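Side-chain contact in probable amino acid aminotransferase (Mycobacterium tuberculosis, PDB 6Q1S), which is probably a class IV aminotransferase, a two-domain enzyme of the fold that binds a pyridoxal-type cofactor between its domains: residues B[127-132]-B[163-168]. Numbering follows the deposited sequence.
Sequences SAITLD and RHAARQ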
ATOM      1  N   SER B 127      -3.513 -18.085 -17.281  1.00 28.87           N
ATOM      2  CA  SER B 127      -4.932 -17.812 -17.424  1.00 28.85           C
ATOM      3  C   SER B 127      -5.254 -16.592 -16.575  1.00 28.11           C
ATOM      4  O   SER B 127      -4.950 -16.565 -15.378  1.00 29.36           O
ATOM      5  CB  SER B 127      -5.775 -19.012 -16.986  1.00 29.10           C
ATOM      6  OG  SER B 127      -5.685 -19.211 -15.587  1.00 28.61           O
ATOM      7  N   ALA B 128      -5.845 -15.580 -17.196  1.00 28.06           N
ATOM      8  CA  ALA B 128      -6.106 -14.317 -16.530  1.00 29.26           C
ATOM      9  C   ALA B 128      -7.596 -14.018 -16.548  1.00 29.22           C
ATOM     10  O   ALA B 128      -8.352 -14.556 -17.360  1.00 31.23           O
ATOM     11  CB  ALA B 128      -5.331 -13.168 -17.190  1.00 30.94           C
ATOM     12  N   ILE B 129      -8.012 -13.157 -15.625  1.00 26.96           N
ATOM     13  CA  ILE B 129      -9.381 -12.668 -15.571  1.00 26.79           C
ATOM     14  C   ILE B 129      -9.342 -11.149 -15.520  1.00 26.38           C
ATOM     15  O   ILE B 129      -8.438 -10.562 -14.914  1.00 25.92           O
ATOM     16  CB  ILE B 129     -10.152 -13.234 -14.358  1.00 27.13           C
ATOM     17  CG1 ILE B 129      -9.447 -12.872 -13.049  1.00 27.27           C
ATOM     18  CG2 ILE B 129     -10.293 -14.745 -14.475  1.00 27.04           C
ATOM     19  CD1 ILE B 129     -10.257 -13.195 -11.812  1.00 25.61           C
ATOM     20  N   THR B 130     -10.316 -10.511 -16.163  1.00 26.57           N
ATOM     21  CA  THR B 130     -10.454  -9.066 -16.064  1.00 26.22           C
ATOM     22  C   THR B 130     -11.168  -8.716 -14.768  1.00 25.83           C
ATOM     23  O   THR B 130     -12.148  -9.363 -14.386  1.00 25.87           O
ATOM     24  CB  THR B 130     -11.225  -8.509 -17.260  1.00 26.67           C
ATOM     25  OG1 THR B 130     -12.519  -9.120 -17.326  1.00 26.99           O
ATOM     26  CG2 THR B 130     -10.469  -8.782 -18.553  1.00 27.19           C
ATOM     27  N   LEU B 131     -10.677  -7.681 -14.093  1.00 25.18           N
ATOM     28  CA  LEU B 131     -11.232  -7.278 -12.811  1.00 31.04           C
ATOM     29  C   LEU B 131     -11.322  -5.763 -12.744  1.00 29.80           C
ATOM     30  O   LEU B 131     -10.418  -5.060 -13.204  1.00 30.04           O
ATOM     31  CB  LEU B 131     -10.371  -7.804 -11.658  1.00 24.27           C
ATOM     32  CG  LEU B 131     -11.087  -8.431 -10.465  1.00 24.43           C
ATOM     33  CD1 LEU B 131     -11.965  -9.595 -10.900  1.00 25.09           C
ATOM     34  CD2 LEU B 131     -10.061  -8.883  -9.450  1.00 23.69           C
ATOM     35  N   ASP B 132     -12.417  -5.267 -12.169  1.00 28.97           N
ATOM     36  CA  ASP B 132     -12.581  -3.831 -12.003  1.00 29.82           C
ATOM     37  C   ASP B 132     -11.537  -3.300 -11.030  1.00 30.54           C
ATOM     38  O   ASP B 132     -11.420  -3.785  -9.901  1.00 32.06           O
ATOM     39  CB  ASP B 132     -13.989  -3.519 -11.494  1.00 31.68           C
ATOM     40  CG  ASP B 132     -14.373  -2.060 -11.677  1.00 31.86           C
ATOM     41  OD1 ASP B 132     -13.508  -1.178 -11.490  1.00 31.97           O
ATOM     42  OD2 ASP B 132     -15.548  -1.793 -12.003  1.00 31.14           O
ATOM     43  N   ARG B 163      -4.314 -13.200  -5.217  1.00 23.17           N
ATOM     44  CA  ARG B 163      -4.873 -14.307  -4.448  1.00 23.14           C
ATOM     45  C   ARG B 163      -6.357 -14.486  -4.737  1.00 23.36           C
ATOM     46  O   ARG B 163      -6.856 -15.618  -4.738  1.00 33.72           O
ATOM     47  CB  ARG B 163      -4.645 -14.082  -2.954  1.00 22.64           C
ATOM     48  CG  ARG B 163      -3.209 -14.294  -2.502  1.00 22.54           C
ATOM     49  CD  ARG B 163      -3.114 -14.335  -0.984  1.00 22.42           C
ATOM     50  NE  ARG B 163      -3.746 -13.173  -0.366  1.00 23.03           N
ATOM     51  CZ  ARG B 163      -3.118 -12.032  -0.102  1.00 21.51           C
ATOM     52  NH1 ARG B 163      -1.832 -11.895  -0.395  1.00 21.26           N
ATOM     53  NH2 ARG B 163      -3.775 -11.026   0.460  1.00 20.84           N
ATOM     54  N   HIS B 164      -7.075 -13.386  -4.973  1.00 23.15           N
ATOM     55  CA  HIS B 164      -8.487 -13.474  -5.328  1.00 23.40           C
ATOM     56  C   HIS B 164      -8.679 -14.240  -6.630  1.00 24.03           C
ATOM     57  O   HIS B 164      -9.581 -15.077  -6.740  1.00 24.41           O
ATOM     58  CB  HIS B 164      -9.082 -12.068  -5.427  1.00 23.09           C
ATOM     59  CG  HIS B 164     -10.456 -12.023  -6.022  1.00 23.41           C
ATOM     60  ND1 HIS B 164     -10.678 -11.782  -7.360  1.00 23.79           N
ATOM     61  CD2 HIS B 164     -11.680 -12.176  -5.461  1.00 23.45           C
ATOM     62  CE1 HIS B 164     -11.977 -11.794  -7.600  1.00 24.04           C
ATOM     63  NE2 HIS B 164     -12.608 -12.033  -6.465  1.00 23.84           N
ATOM     64  N   ALA B 165      -7.833 -13.971  -7.627  1.00 24.19           N
ATOM     65  CA  ALA B 165      -7.938 -14.681  -8.897  1.00 24.97           C
ATOM     66  C   ALA B 165      -7.451 -16.118  -8.785  1.00 25.57           C
ATOM     67  O   ALA B 165      -7.903 -16.983  -9.541  1.00 25.77           O
ATOM     68  CB  ALA B 165      -7.150 -13.946  -9.977  1.00 24.91           C
ATOM     69  N   ALA B 166      -6.527 -16.388  -7.862  1.00 24.93           N
ATOM     70  CA  ALA B 166      -6.051 -17.755  -7.683  1.00 25.30           C
ATOM     71  C   ALA B 166      -7.158 -18.662  -7.165  1.00 25.53           C
ATOM     72  O   ALA B 166      -7.275 -19.815  -7.595  1.00 27.77           O
ATOM     73  CB  ALA B 166      -4.851 -17.775  -6.735  1.00 24.96           C
ATOM     74  N   ARG B 167      -8.005 -18.152  -6.267  1.00 25.14           N
ATOM     75  CA  ARG B 167      -9.119 -18.948  -5.765  1.00 25.37           C
ATOM     76  C   ARG B 167     -10.133 -19.281  -6.847  1.00 27.89           C
ATOM     77  O   ARG B 167     -10.991 -20.143  -6.625  1.00 30.78           O
ATOM     78  CB  ARG B 167      -9.815 -18.222  -4.609  1.00 24.85           C
ATOM     79  CG  ARG B 167      -8.952 -18.070  -3.367  1.00 24.37           C
ATOM     80  CD  ARG B 167      -9.760 -17.590  -2.168  1.00 23.97           C
ATOM     81  NE  ARG B 167     -10.104 -16.173  -2.253  1.00 23.55           N
ATOM     82  CZ  ARG B 167      -9.341 -15.196  -1.774  1.00 23.02           C
ATOM     83  NH1 ARG B 167      -8.191 -15.481  -1.179  1.00 22.84           N
ATOM     84  NH2 ARG B 167      -9.724 -13.933  -1.890  1.00 22.71           N
ATOM     85  N   GLN B 168     -10.055 -18.629  -8.005  1.00 27.09           N
ATOM     86  CA  GLN B 168     -10.948 -18.905  -9.120  1.00 26.63           C
ATOM     87  C   GLN B 168     -10.213 -19.534 -10.299  1.00 27.37           C
ATOM     88  O   GLN B 168     -10.718 -19.515 -11.426  1.00 29.11           O
ATOM     89  CB  GLN B 168     -11.672 -17.626  -9.536  1.00 26.37           C
ATOM     90  CG  GLN B 168     -12.133 -16.810  -8.341  1.00 26.37           C
ATOM     91  CD  GLN B 168     -13.000 -15.635  -8.722  1.00 30.05           C
ATOM     92  OE1 GLN B 168     -12.536 -14.499  -8.762  1.00 32.33           O
ATOM     93  NE2 GLN B 168     -14.274 -15.899  -8.991  1.00 33.69           N
TER
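Ile129 lays the end of its longer branch over the methyl of Ala165, with CD1 of Ile129 3.7 Å from CB of Ala165 and CG1 of Ile129 following at 4.0 Å from the same carbon. CG1 sits between the backbone N and the carbonyl carbon (chi1 58°) and the chain then runs on extended (chi2 171°), which carries CD1 out to the helix. Here the backbones come nearest, the CA atoms of Ile129 and Ala165 lying 7.1 Å apart. Gln168, in the loop that follows the helix, points its OE1 at the Ile129 end, 4.0 Å from CD1 of Ile129; that is van der Waals contact at the margin.

Two residues along the strand, Leu131 meets the imidazole of His164 at a slant. CD2 of Leu131 lies against the ND1-CE1 side of the His164 ring, 3.6 Å from ND1 and 3.9 Å from CE1, and CD1 of Leu131 adds a longer touch to CE1. The ring is directed there by CG standing anti to the backbone N (chi1 170°). Trp145 of the second subunit packs on Leu131 and also meets the His164 ring, placing this end at the dimer interface. Val173, on strand 172-176, touches both Leu131 and Ala165. Helix 156-166 thus packs against strand 126-132, which pairs in parallel with strand 172-176: a beta-alpha-beta connection within the mixed sheet of a class IV aminotransferase.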